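Local coordinates for GGDEF and EAL domain-containing protein (Vibrio cholerae O1 str. 2010EL-1786, PDB 6PWK) that binds cyclic di-GMP and probably acts as a receptor that couples this second messenger to control of large surface adhesins and biofilm formation, at residues Val47-Ala52 with Ser153-Ala158; Val191-His196 with Phe223-Val228; Ala244-Asp249 with Ile278-Phe283; Thr379-Gly384 with Glu403-Val408. All coordinates share one frame; numbering follows the deposited sequence.

Interaction 1: Val47-Ala52 with Ser153-Ala158; sequences VAILQA and SLLDNA. With C2E (9,9'-[(2R,3R,3aS,5S,7aR,9R,10R,10aS,12S,14aR)-3,5,10,12-tetrahydroxy-5,12-dioxidooctahydro-2H,7H-difuro[3,2-d:3',2'-j][1,3,7,9,2,8]tetraoxadiphosphacyclododecine-2,9-diyl]bis(2-amino-1,9-dihydro-6H-purin-6-one)), chain D.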
# COMPACT_ATOMS: atom_id res chain seq x y z
N VAL A 47 21.99 -7.80 -21.45
CA VAL A 47 21.13 -6.84 -20.78
C VAL A 47 21.00 -7.28 -19.32
O VAL A 47 21.03 -8.48 -19.01
CB VAL A 47 19.75 -6.75 -21.49
CG1 VAL A 47 18.76 -7.78 -20.96
CG2 VAL A 47 19.20 -5.35 -21.40
N ALA A 48 20.89 -6.31 -18.42
CA ALA A 48 20.92 -6.59 -16.99
C ALA A 48 19.98 -5.65 -16.25
O ALA A 48 19.69 -4.55 -16.71
CB ALA A 48 22.34 -6.44 -16.43
N ILE A 49 19.51 -6.12 -15.09
CA ILE A 49 18.64 -5.34 -14.22
C ILE A 49 19.14 -5.49 -12.79
O ILE A 49 19.47 -6.60 -12.35
CB ILE A 49 17.16 -5.77 -14.34
CG1 ILE A 49 16.27 -4.86 -13.49
CG2 ILE A 49 16.98 -7.23 -13.94
CD1 ILE A 49 14.80 -5.16 -13.62
N LEU A 50 19.22 -4.37 -12.07
CA LEU A 50 19.68 -4.34 -10.69
C LEU A 50 18.59 -3.71 -9.84
O LEU A 50 18.16 -2.58 -10.10
CB LEU A 50 20.98 -3.54 -10.56
CG LEU A 50 21.45 -3.25 -9.14
CD1 LEU A 50 21.92 -4.53 -8.46
CD2 LEU A 50 22.54 -2.19 -9.12
N GLN A 51 18.14 -4.44 -8.82
CA GLN A 51 17.10 -3.95 -7.91
C GLN A 51 17.71 -3.64 -6.55
O GLN A 51 18.37 -4.49 -5.95
CB GLN A 51 15.97 -4.96 -7.75
CG GLN A 51 14.96 -4.55 -6.70
CD GLN A 51 13.77 -5.47 -6.63
OE1 GLN A 51 13.63 -6.39 -7.44
NE2 GLN A 51 12.89 -5.22 -5.67
N ALA A 52 17.47 -2.42 -6.07
CA ALA A 52 17.99 -1.98 -4.78
C ALA A 52 16.84 -1.98 -3.78
O ALA A 52 16.18 -0.96 -3.53
CB ALA A 52 18.63 -0.60 -4.90
N SER A 153 10.83 -9.85 -20.10
CA SER A 153 10.38 -11.04 -19.38
C SER A 153 11.57 -11.88 -18.92
O SER A 153 11.60 -12.35 -17.78
CB SER A 153 9.44 -11.86 -20.25
OG SER A 153 8.23 -11.16 -20.50
N LEU A 154 12.55 -12.09 -19.80
CA LEU A 154 13.76 -12.79 -19.41
C LEU A 154 14.48 -12.06 -18.29
O LEU A 154 15.00 -12.68 -17.36
CB LEU A 154 14.68 -12.95 -20.62
CG LEU A 154 14.34 -14.04 -21.63
CD1 LEU A 154 14.90 -13.69 -23.00
CD2 LEU A 154 14.89 -15.38 -21.16
N LEU A 155 14.53 -10.73 -18.37
CA LEU A 155 15.17 -9.93 -17.33
C LEU A 155 14.45 -10.09 -16.00
O LEU A 155 15.08 -10.13 -14.94
CB LEU A 155 15.19 -8.47 -17.77
CG LEU A 155 16.38 -7.56 -17.44
CD1 LEU A 155 17.69 -8.32 -17.48
CD2 LEU A 155 16.42 -6.40 -18.41
N ASP A 156 13.12 -10.21 -16.04
CA ASP A 156 12.34 -10.34 -14.81
C ASP A 156 12.50 -11.73 -14.20
O ASP A 156 12.61 -11.87 -12.98
CB ASP A 156 10.87 -10.04 -15.09
CG ASP A 156 10.10 -9.67 -13.84
OD1 ASP A 156 10.74 -9.36 -12.81
OD2 ASP A 156 8.85 -9.69 -13.89
N ASN A 157 12.51 -12.77 -15.04
CA ASN A 157 12.69 -14.13 -14.53
C ASN A 157 14.10 -14.36 -14.02
O ASN A 157 14.30 -15.11 -13.05
CB ASN A 157 12.34 -15.15 -15.61
CG ASN A 157 10.85 -15.22 -15.89
OD1 ASN A 157 10.15 -16.07 -15.33
ND2 ASN A 157 10.35 -14.33 -16.74
N ALA A 158 15.10 -13.74 -14.65
CA ALA A 158 16.47 -13.85 -14.15
C ALA A 158 16.60 -13.14 -12.80
O ALA A 158 17.32 -13.62 -11.92
CB ALA A 158 17.45 -13.27 -15.16
P1 C2E D . 3.85 -8.25 -17.03
O2P C2E D . 3.78 -7.56 -15.69
O1P C2E D . 2.79 -9.31 -16.95
O5' C2E D . 3.34 -7.34 -18.28
C5' C2E D . 2.87 -7.96 -19.44
C4' C2E D . 2.52 -6.75 -20.34
O4' C2E D . 1.60 -6.03 -19.75
C3' C2E D . 3.74 -5.82 -20.27
O3' C2E D . 4.66 -6.10 -21.21
C2' C2E D . 3.15 -4.40 -20.47
O2' C2E D . 3.25 -4.00 -21.90
C1' C2E D . 1.87 -4.51 -20.20
N9 C2E D . 1.42 -3.54 -19.23
C8 C2E D . 1.94 -4.22 -18.17
N7 C2E D . 1.65 -3.48 -17.07
C5 C2E D . 0.97 -2.39 -17.44
C6 C2E D . 0.36 -1.19 -16.68
O6 C2E D . 0.44 -1.08 -15.51
N1 C2E D . -0.34 -0.14 -17.39
C2 C2E D . -0.48 -0.21 -18.83
N2 C2E D . -1.16 0.79 -19.64
N3 C2E D . 0.10 -1.35 -19.51
C4 C2E D . 0.82 -2.44 -18.79
P11 C2E D . 6.10 -5.30 -20.95
O21 C2E D . 6.06 -3.84 -20.56
O11 C2E D . 6.80 -5.29 -22.29
O5A C2E D . 6.98 -6.35 -20.02
C5A C2E D . 6.59 -7.70 -20.06
C4A C2E D . 7.23 -8.39 -18.93
O4A C2E D . 8.44 -7.94 -18.72
C3A C2E D . 6.35 -8.06 -17.54
O3A C2E D . 5.26 -9.07 -17.33
C2A C2E D . 7.14 -8.13 -16.61
O2A C2E D . 7.23 -9.56 -16.15
C1A C2E D . 8.55 -7.62 -17.25
N91 C2E D . 8.76 -6.34 -17.04
C81 C2E D . 8.40 -5.29 -17.80
N71 C2E D . 8.85 -4.19 -17.17
C51 C2E D . 9.48 -4.57 -16.06
C61 C2E D . 10.18 -3.78 -14.96
O61 C2E D . 10.22 -2.61 -15.05
N11 C2E D . 10.79 -4.43 -13.84
C21 C2E D . 10.74 -5.86 -13.73
N21 C2E D . 11.35 -6.54 -12.59
N31 C2E D . 10.06 -6.61 -14.79
C41 C2E D . 9.43 -5.92 -15.96
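Beside a cyclic di-GMP pocket of the GGDEF domain, Leu155 on helix 148-164 packs against Val47 and Ile49 on strand 45-51. Both leucine methyls turn to Val47, while the branch point CG meets Ile49. CD1 and CD2 both rest on CG1 of Val47, which is 3.7 Å from Leu155 CD1. Its CG sits against the methyl branch of Ile49, and here Ile49 CG2 and Leu155 CG are 3.6 Å apart. Between these two residues the leucine also brushes the backbone of Ala48, CD1 of Leu155 lying 3.7 Å from Ala48 CA. Strand 45-51 is the middle strand of the five-stranded sheet, hydrogen-bonded to 96-102 and 136-142. The helix crosses it at -46° with the axes 8.4 Å apart, the helix-on-sheet layering of the GGDEF fold. Tyr31 of helix 28-41 touches both Val47 and Leu155, so a second helix closes the same apolar layer.

Ile49 serves two neighbours. Its ethyl branch runs opposite the backbone N (chi1 -176°), which sends CD1 toward the ligand guanine while CG2 keeps to Leu155; Ile49 CD1 is 3.9 Å from N21 of the ligand. One residue beyond Leu155, Asp156 turns to the nucleotide and grips it with both carboxylate oxygens. The amino group N21 donates to Asp156 OD1 over 2.9 Å (N-H...O angle 160°), and the ribose hydroxyl O2A bonds to Asp156 OD2 at 2.8 Å. Asp156 OD2 also forms a salt bridge with Lys184, and Asp68 of the second subunit hydrogen-bonds to the same ligand.

Interaction 2: Val191-His196 with Phe223-Val228; sequences VEEAIH and FEKDGV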
# COMPACT_ATOMS: atom_id res chain seq x y z
N VAL A 191 -0.72 -20.26 -12.93
CA VAL A 191 -0.99 -20.77 -11.58
C VAL A 191 -2.49 -20.91 -11.36
O VAL A 191 -2.96 -21.91 -10.81
CB VAL A 191 -0.35 -19.85 -10.52
CG1 VAL A 191 -0.68 -20.34 -9.13
CG2 VAL A 191 1.15 -19.79 -10.73
N GLU A 192 -3.27 -19.91 -11.78
CA GLU A 192 -4.73 -20.02 -11.71
C GLU A 192 -5.22 -21.22 -12.51
O GLU A 192 -6.14 -21.93 -12.09
CB GLU A 192 -5.38 -18.74 -12.23
CG GLU A 192 -5.12 -17.51 -11.38
CD GLU A 192 -5.67 -16.25 -12.03
OE1 GLU A 192 -5.93 -15.27 -11.29
OE2 GLU A 192 -5.84 -16.23 -13.26
N GLU A 193 -4.62 -21.46 -13.68
CA GLU A 193 -4.96 -22.64 -14.46
C GLU A 193 -4.60 -23.92 -13.71
O GLU A 193 -5.38 -24.87 -13.68
CB GLU A 193 -4.24 -22.59 -15.81
CG GLU A 193 -4.72 -23.60 -16.83
CD GLU A 193 -3.96 -23.49 -18.14
OE1 GLU A 193 -4.33 -24.20 -19.10
OE2 GLU A 193 -3.00 -22.69 -18.21
N ALA A 194 -3.42 -23.94 -13.07
CA ALA A 194 -3.01 -25.12 -12.31
C ALA A 194 -3.90 -25.33 -11.10
O ALA A 194 -4.20 -26.48 -10.73
CB ALA A 194 -1.55 -24.98 -11.89
N ILE A 195 -4.32 -24.24 -10.45
CA ILE A 195 -5.24 -24.37 -9.32
C ILE A 195 -6.59 -24.90 -9.79
O ILE A 195 -7.19 -25.76 -9.14
CB ILE A 195 -5.38 -23.01 -8.60
CG1 ILE A 195 -4.07 -22.65 -7.90
CG2 ILE A 195 -6.53 -23.04 -7.61
CD1 ILE A 195 -4.09 -21.29 -7.22
N HIS A 196 -7.07 -24.41 -10.93
CA HIS A 196 -8.40 -24.78 -11.39
C HIS A 196 -8.46 -26.24 -11.83
O HIS A 196 -9.47 -26.92 -11.59
CB HIS A 196 -8.82 -23.86 -12.54
CG HIS A 196 -10.28 -23.95 -12.89
ND1 HIS A 196 -10.73 -24.50 -14.07
CD2 HIS A 196 -11.38 -23.56 -12.21
CE1 HIS A 196 -12.05 -24.44 -14.10
NE2 HIS A 196 -12.47 -23.88 -12.99
N PHE A 223 3.53 -27.92 -9.64
CA PHE A 223 2.48 -28.34 -10.56
C PHE A 223 3.11 -28.64 -11.91
O PHE A 223 4.22 -28.21 -12.22
CB PHE A 223 1.37 -27.28 -10.69
CG PHE A 223 1.81 -26.02 -11.38
CD1 PHE A 223 1.69 -25.88 -12.76
CD2 PHE A 223 2.32 -24.96 -10.65
CE1 PHE A 223 2.08 -24.72 -13.39
CE2 PHE A 223 2.71 -23.79 -11.28
CZ PHE A 223 2.59 -23.67 -12.65
N GLU A 224 2.36 -29.38 -12.73
CA GLU A 224 2.85 -29.83 -14.03
C GLU A 224 1.80 -29.56 -15.09
O GLU A 224 0.61 -29.84 -14.89
CB GLU A 224 3.21 -31.32 -13.99
CG GLU A 224 4.37 -31.63 -13.05
CD GLU A 224 4.78 -33.09 -13.06
OE1 GLU A 224 5.48 -33.51 -12.12
OE2 GLU A 224 4.40 -33.81 -14.01
N LYS A 225 2.24 -29.01 -16.22
CA LYS A 225 1.39 -28.77 -17.38
C LYS A 225 2.11 -29.28 -18.62
O LYS A 225 3.23 -28.86 -18.90
CB LYS A 225 1.04 -27.29 -17.54
CG LYS A 225 0.14 -27.00 -18.73
CD LYS A 225 0.09 -25.52 -19.05
CE LYS A 225 -1.01 -25.20 -20.04
NZ LYS A 225 -1.04 -23.76 -20.39
N ASP A 226 1.45 -30.18 -19.36
CA ASP A 226 2.00 -30.75 -20.59
C ASP A 226 3.38 -31.36 -20.36
O ASP A 226 4.33 -31.11 -21.10
CB ASP A 226 2.04 -29.70 -21.71
CG ASP A 226 0.66 -29.22 -22.12
OD1 ASP A 226 -0.28 -30.05 -22.14
OD2 ASP A 226 0.51 -28.02 -22.41
N GLY A 227 3.48 -32.16 -19.30
CA GLY A 227 4.72 -32.86 -18.99
C GLY A 227 5.84 -31.99 -18.47
O GLY A 227 6.94 -32.51 -18.24
N VAL A 228 5.61 -30.70 -18.26
CA VAL A 228 6.62 -29.78 -17.75
C VAL A 228 6.30 -29.47 -16.29
O VAL A 228 5.16 -29.11 -15.97
CB VAL A 228 6.69 -28.49 -18.58
CG1 VAL A 228 7.75 -27.55 -18.02
CG2 VAL A 228 6.98 -28.81 -20.04
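Ala194 of helix 184-197 lays its methyl group over one face of the Phe223 ring, the aromatic part of this contact. The CB atom of Ala194 is 3.8 Å from the centroid of the Phe223 ring and 24° off the ring normal, a CH-pi approach displaced toward the rim that carries CD1. Phe223 CG stands between the backbone N and the carbonyl carbon (chi1 68°), which brings the ring up against the helix. The ring belongs to a larger aromatic cluster: Tyr230 stacks on it, and Phe200 and Phe235 meet it at inclined angles.

A looser apolar touch comes from Val191, one helical turn earlier. Its CG2 lies 4.3 Å from Phe223 CE2 and approaches the ring obliquely.

The ionic part lies farther out. Glu193 and Lys225 both reach across with extended chains that meet at about a right angle, and Lys225 NZ donates to Glu193 OE2 in a 3.1 Å salt bridge. The ammonium group arrives on the syn side of that oxygen, 26° out of the carboxylate plane.

Backbone bonds hold the base from which Lys225 springs. A type I' turn from Lys225 to Val228 closes a two-residue beta hairpin, with Asp226 and Gly227 at its corner and reciprocal bonds between the backbones of Lys225 and Val228. The helix and the strand end lie nearly perpendicular. The chemistry is thus graded: a buried apolar centre supplies the packing, while a partly exposed ion pair at its margin, probably weakened by solvent, ties helix to hairpin.

Interaction 3: Ala244-Asp249 with Ile278-Phe283; sequences ASHIFD and ISQPSF. With C2E (9,9'-[(2R,3R,3aS,5S,7aR,9R,10R,10aS,12S,14aR)-3,5,10,12-tetrahydroxy-5,12-dioxidooctahydro-2H,7H-difuro[3,2-d:3',2'-j][1,3,7,9,2,8]tetraoxadiphosphacyclododecine-2,9-diyl]bis(2-amino-1,9-dihydro-6H-purin-6-one)), chain C.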
# COMPACT_ATOMS: atom_id res chain seq x y z
N ALA A 244 -1.29 -11.53 -5.46
CA ALA A 244 -2.13 -12.69 -5.70
C ALA A 244 -1.59 -13.96 -5.05
O ALA A 244 -2.16 -15.04 -5.27
CB ALA A 244 -2.30 -12.93 -7.21
N SER A 245 -0.53 -13.87 -4.25
CA SER A 245 0.03 -15.06 -3.63
C SER A 245 -0.90 -15.67 -2.60
O SER A 245 -0.80 -16.88 -2.32
CB SER A 245 1.38 -14.74 -2.98
OG SER A 245 1.21 -13.90 -1.85
N HIS A 246 -1.82 -14.89 -2.02
CA HIS A 246 -2.75 -15.45 -1.05
C HIS A 246 -3.73 -16.42 -1.70
O HIS A 246 -4.23 -17.33 -1.04
CB HIS A 246 -3.50 -14.33 -0.32
CG HIS A 246 -4.38 -13.51 -1.21
ND1 HIS A 246 -3.90 -12.46 -1.96
CD2 HIS A 246 -5.70 -13.57 -1.46
CE1 HIS A 246 -4.89 -11.92 -2.64
NE2 HIS A 246 -6.00 -12.57 -2.35
N ILE A 247 -4.02 -16.24 -3.00
CA ILE A 247 -4.80 -17.24 -3.72
C ILE A 247 -4.06 -18.57 -3.73
O ILE A 247 -4.66 -19.64 -3.53
CB ILE A 247 -5.11 -16.76 -5.15
CG1 ILE A 247 -6.12 -15.60 -5.13
CG2 ILE A 247 -5.64 -17.91 -6.00
CD1 ILE A 247 -5.47 -14.24 -5.17
N PHE A 248 -2.75 -18.53 -3.97
CA PHE A 248 -1.95 -19.74 -4.00
C PHE A 248 -1.82 -20.35 -2.61
O PHE A 248 -1.92 -21.58 -2.45
CB PHE A 248 -0.58 -19.43 -4.59
CG PHE A 248 0.44 -20.52 -4.40
CD1 PHE A 248 0.41 -21.65 -5.19
CD2 PHE A 248 1.43 -20.40 -3.44
CE1 PHE A 248 1.35 -22.65 -5.02
CE2 PHE A 248 2.37 -21.39 -3.26
CZ PHE A 248 2.32 -22.52 -4.05
N ASP A 249 -1.61 -19.52 -1.58
CA ASP A 249 -1.46 -20.05 -0.23
C ASP A 249 -2.76 -20.63 0.29
O ASP A 249 -2.76 -21.65 0.99
CB ASP A 249 -0.94 -18.96 0.71
CG ASP A 249 0.56 -18.77 0.62
OD1 ASP A 249 1.25 -19.72 0.18
OD2 ASP A 249 1.05 -17.68 0.98
N ILE A 278 0.62 -12.52 3.86
CA ILE A 278 0.45 -12.09 5.24
C ILE A 278 0.06 -10.61 5.31
O ILE A 278 -0.67 -10.20 6.22
CB ILE A 278 1.73 -12.41 6.03
CG1 ILE A 278 1.67 -13.86 6.53
CG2 ILE A 278 1.94 -11.44 7.19
CD1 ILE A 278 2.97 -14.35 7.13
N SER A 279 0.52 -9.81 4.36
CA SER A 279 0.14 -8.40 4.29
C SER A 279 -1.22 -8.19 3.64
O SER A 279 -1.58 -7.04 3.35
CB SER A 279 1.21 -7.61 3.53
OG SER A 279 1.48 -8.18 2.27
N GLN A 280 -1.99 -9.26 3.42
CA GLN A 280 -3.33 -9.16 2.87
C GLN A 280 -4.33 -9.39 3.99
O GLN A 280 -4.46 -10.53 4.47
CB GLN A 280 -3.53 -10.19 1.76
CG GLN A 280 -4.18 -9.64 0.49
CD GLN A 280 -3.27 -8.68 -0.27
OE1 GLN A 280 -2.05 -8.73 -0.14
NE2 GLN A 280 -3.88 -7.80 -1.06
N PRO A 281 -5.05 -8.36 4.45
CA PRO A 281 -5.97 -8.56 5.58
C PRO A 281 -7.09 -9.55 5.30
O PRO A 281 -7.60 -10.18 6.24
CB PRO A 281 -6.51 -7.15 5.84
CG PRO A 281 -6.32 -6.42 4.55
CD PRO A 281 -5.05 -6.97 3.97
N SER A 282 -7.50 -9.71 4.04
CA SER A 282 -8.47 -10.74 3.71
C SER A 282 -7.92 -12.13 3.98
O SER A 282 -8.67 -13.04 4.39
CB SER A 282 -8.90 -10.61 2.25
OG SER A 282 -7.78 -10.62 1.39
N PHE A 283 -6.62 -12.33 3.77
CA PHE A 283 -5.99 -13.61 4.08
C PHE A 283 -5.93 -13.84 5.58
O PHE A 283 -6.04 -14.99 6.03
CB PHE A 283 -4.59 -13.66 3.47
CG PHE A 283 -3.86 -14.94 3.73
CD1 PHE A 283 -4.24 -16.12 3.11
CD2 PHE A 283 -2.77 -14.97 4.59
CE1 PHE A 283 -3.56 -17.30 3.34
CE2 PHE A 283 -2.09 -16.14 4.83
CZ PHE A 283 -2.49 -17.31 4.21
P1 C2E C . 12.13 -23.29 1.27
O2P C2E C . 11.31 -22.94 2.48
O1P C2E C . 13.55 -23.01 1.68
O5' C2E C . 12.09 -24.89 0.96
C5' C2E C . 13.30 -25.56 0.83
C4' C2E C . 13.61 -25.64 -0.69
O4' C2E C . 14.79 -26.16 -0.89
C3' C2E C . 12.66 -26.61 -1.40
O3' C2E C . 12.78 -26.38 -2.72
C2' C2E C . 13.33 -27.95 -1.08
O2' C2E C . 12.83 -29.01 -2.01
C1' C2E C . 14.55 -27.66 -1.43
N9 C2E C . 15.67 -28.40 -0.91
C8 C2E C . 15.05 -29.04 0.11
N7 C2E C . 16.00 -29.80 0.73
C5 C2E C . 17.16 -29.62 0.11
C6 C2E C . 18.58 -30.16 0.32
O6 C2E C . 18.84 -30.93 1.19
N1 C2E C . 19.64 -29.75 -0.55
C2 C2E C . 19.40 -28.82 -1.63
N2 C2E C . 20.44 -28.36 -2.55
N3 C2E C . 18.05 -28.32 -1.79
C4 C2E C . 16.94 -28.75 -0.90
P11 C2E C . 11.32 -26.15 -3.47
O21 C2E C . 10.38 -27.32 -3.57
O11 C2E C . 11.64 -25.78 -4.90
O5A C2E C . 10.76 -24.81 -2.69
C5A C2E C . 11.44 -23.64 -3.07
C4A C2E C . 10.83 -22.47 -2.42
O4A C2E C . 9.63 -22.27 -2.91
C3A C2E C . 10.64 -22.73 -0.77
O3A C2E C . 11.88 -22.30 -0.03
C2A C2E C . 9.68 -22.05 -0.43
O2A C2E C . 10.14 -20.67 -0.03
C1A C2E C . 8.72 -22.00 -1.74
N91 C2E C . 7.77 -22.89 -1.65
C81 C2E C . 7.80 -24.21 -1.91
N71 C2E C . 6.56 -24.67 -1.66
C51 C2E C . 5.80 -23.66 -1.26
C61 C2E C . 4.33 -23.58 -0.85
O61 C2E C . 3.69 -24.57 -0.86
N11 C2E C . 3.75 -22.33 -0.46
C21 C2E C . 4.54 -21.14 -0.44
N21 C2E C . 3.94 -19.87 -0.04
N31 C2E C . 5.95 -21.23 -0.84
C41 C2E C . 6.55 -22.53 -1.25
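His246, near the start of helix 245-261, touches two residues at the head of helix 281-292, one through its CB and one through its ring. The CB rests on Phe283, 3.9 Å from Phe283 CD1, and approaches that ring obliquely. From CB the chain turns so that CG lies between the backbone N and the carbonyl carbon (chi1 64°), carrying the imidazole over to Gln280. There CG of Gln280 sits over one face, 3.7 Å from His246 ND1 and 4.1 Å from the centroid of the His246 ring, a CH-pi contact offset toward the rim. Ile247 CD1 occupies the opposite face, so the imidazole is sandwiched between aliphatic groups.

One turn along, Asp249 packs its CB against the far end of the same phenylalanine, 4.1 Å from Phe283 CE1. Its carboxylate leaves the contact for the EAL-domain ligand pocket: OD1 of Asp249 accepts from N21 of cyclic di-GMP over 2.7 Å (163° at the hydrogen), and OD2 is bonded to Ser277 OG and Ala274 N. With both oxygens engaged, the buried carboxylate is held in rotation, and its negative charge probably favours the guanine amino group as donor.

Interaction 4: Thr379-Gly384 with Glu403-Val408; sequences TAHNLG and EHFIEV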
# COMPACT_ATOMS: atom_id res chain seq x y z
N THR A 379 20.20 -18.24 21.47
CA THR A 379 19.06 -17.35 21.70
C THR A 379 17.73 -18.08 21.58
O THR A 379 16.82 -17.87 22.39
CB THR A 379 19.12 -16.18 20.71
OG1 THR A 379 20.28 -15.38 20.98
CG2 THR A 379 17.87 -15.32 20.82
N ALA A 380 17.61 -18.97 20.59
CA ALA A 380 16.37 -19.71 20.42
C ALA A 380 16.19 -20.74 21.53
O ALA A 380 15.11 -20.84 22.13
CB ALA A 380 16.34 -20.38 19.05
N HIS A 381 17.23 -21.52 21.82
CA HIS A 381 17.11 -22.57 22.83
C HIS A 381 16.93 -21.99 24.23
O HIS A 381 16.19 -22.55 25.04
CB HIS A 381 18.34 -23.48 22.79
CG HIS A 381 18.39 -24.35 21.58
ND1 HIS A 381 19.51 -24.44 20.77
CD2 HIS A 381 17.47 -25.18 21.03
CE1 HIS A 381 19.27 -25.28 19.78
NE2 HIS A 381 18.04 -25.74 19.91
N ASN A 382 17.61 -20.88 24.53
CA ASN A 382 17.43 -20.24 25.83
C ASN A 382 15.98 -19.82 26.04
O ASN A 382 15.50 -19.82 27.18
CB ASN A 382 18.35 -19.03 25.96
CG ASN A 382 19.82 -19.41 26.06
OD1 ASN A 382 20.15 -20.54 26.43
ND2 ASN A 382 20.70 -18.47 25.75
N LEU A 383 15.28 -19.47 24.97
CA LEU A 383 13.85 -19.18 25.03
C LEU A 383 12.99 -20.42 24.87
O LEU A 383 11.76 -20.30 24.82
CB LEU A 383 13.49 -18.15 23.95
CG LEU A 383 13.90 -16.71 24.23
CD1 LEU A 383 14.05 -15.93 22.94
CD2 LEU A 383 12.88 -16.05 25.14
N GLY A 384 13.59 -21.60 24.80
CA GLY A 384 12.83 -22.82 24.63
C GLY A 384 12.26 -23.01 23.25
O GLY A 384 11.19 -23.61 23.09
N GLU A 403 28.09 -29.31 15.98
CA GLU A 403 28.83 -28.54 16.98
C GLU A 403 28.08 -27.32 17.46
O GLU A 403 28.55 -26.65 18.39
CB GLU A 403 30.19 -28.13 16.41
CG GLU A 403 31.07 -29.29 16.02
CD GLU A 403 32.39 -28.84 15.41
OE1 GLU A 403 32.65 -27.62 15.40
OE2 GLU A 403 33.15 -29.71 14.94
N HIS A 404 26.92 -27.00 16.88
CA HIS A 404 26.12 -25.85 17.28
C HIS A 404 24.81 -26.26 17.95
O HIS A 404 23.85 -25.49 17.94
CB HIS A 404 25.85 -24.96 16.07
CG HIS A 404 27.08 -24.34 15.49
ND1 HIS A 404 28.11 -25.08 14.95
CD2 HIS A 404 27.46 -23.04 15.38
CE1 HIS A 404 29.06 -24.27 14.53
NE2 HIS A 404 28.70 -23.03 14.78
N PHE A 405 24.78 -27.45 18.54
CA PHE A 405 23.62 -28.01 19.26
C PHE A 405 22.30 -27.70 18.56
O PHE A 405 21.38 -27.12 19.14
CB PHE A 405 23.60 -27.55 20.73
CG PHE A 405 23.96 -26.10 20.93
CD1 PHE A 405 23.00 -25.11 20.86
CD2 PHE A 405 25.27 -25.74 21.22
CE1 PHE A 405 23.33 -23.78 21.05
CE2 PHE A 405 25.61 -24.42 21.42
CZ PHE A 405 24.64 -23.44 21.33
N ILE A 406 22.21 -28.11 17.30
CA ILE A 406 20.95 -28.03 16.56
C ILE A 406 20.11 -29.25 16.90
O ILE A 406 20.61 -30.38 16.88
CB ILE A 406 21.21 -27.93 15.05
CG1 ILE A 406 22.19 -26.78 14.76
CG2 ILE A 406 19.91 -27.73 14.29
CD1 ILE A 406 21.70 -25.43 15.24
N GLU A 407 18.83 -29.03 17.21
CA GLU A 407 18.00 -30.12 17.71
C GLU A 407 17.55 -31.05 16.59
O GLU A 407 17.74 -32.27 16.67
CB GLU A 407 16.79 -29.55 18.46
CG GLU A 407 17.13 -29.04 19.86
CD GLU A 407 15.89 -28.76 20.70
OE1 GLU A 407 15.01 -28.01 20.24
OE2 GLU A 407 15.81 -29.30 21.82
N VAL A 408 16.94 -30.50 15.54
CA VAL A 408 16.41 -31.32 14.45
C VAL A 408 17.00 -30.83 13.13
O VAL A 408 17.40 -29.67 12.99
CB VAL A 408 14.85 -31.30 14.42
CG1 VAL A 408 14.30 -30.61 15.65
CG2 VAL A 408 14.32 -30.65 13.16
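The rings of His381 and Phe405 meet rim to rim, neither lying over the face of the other. Their centroids are 5.8 Å apart and their planes are inclined at 56°. His381 ND1 lies in the plane of the Phe405 ring at its edge, 3.6 Å from Phe405 CD1. On the imidazole itself, the other partner is the aliphatic part of Glu407, which comes in obliquely with CG 3.4 Å from His381 NE2. The glutamate and histidine side chains slide past each other in opposite directions, and the carboxylate stands nearly upright to the imidazole, the two planes 78° apart. His381 CG points away from its own carbonyl carbon (chi1 -71°), and this projects the ring from the last turn of helix 367-382 between Phe405 and Glu407.

The contact lies at the surface, with Phe405 and Glu407 exposed and His381 partly covered. The helix ends just beyond His381 in a Schellman motif, where Gly384 takes a positive phi and its N bonds to His381 O at 2.8 Å. Strand 386-389 follows directly, and strand 408-409 begins at the last residue of the other segment. Such helix-to-strand connections, side by side, are characteristic of the end of an EAL-domain TIM barrel where parallel strands begin.

Interaction 1 lies in the GGDEF domain and the other three in the EAL domain, yet interactions 1 and 3 play comparable parts: each holds an aspartate, Asp156 next to the packed Leu155 or Asp249 resting its CB on Phe283, that takes the guanine amino group of a different cyclic di-GMP molecule. Their centres are 25 Å apart. Interactions 2 and 3 touch directly, Ile195 CD1 lying 3.9 Å from Ile247 CG2, so helix 184-197 backs the helix bearing Asp249, whose side chain is about 11 Å from the magnesium ion. The side chain of Phe223 in interaction 2 is about 10 Å from a bound cyclic di-GMP. Interaction 4 is remote, its centre 32 Å from that of interaction 3.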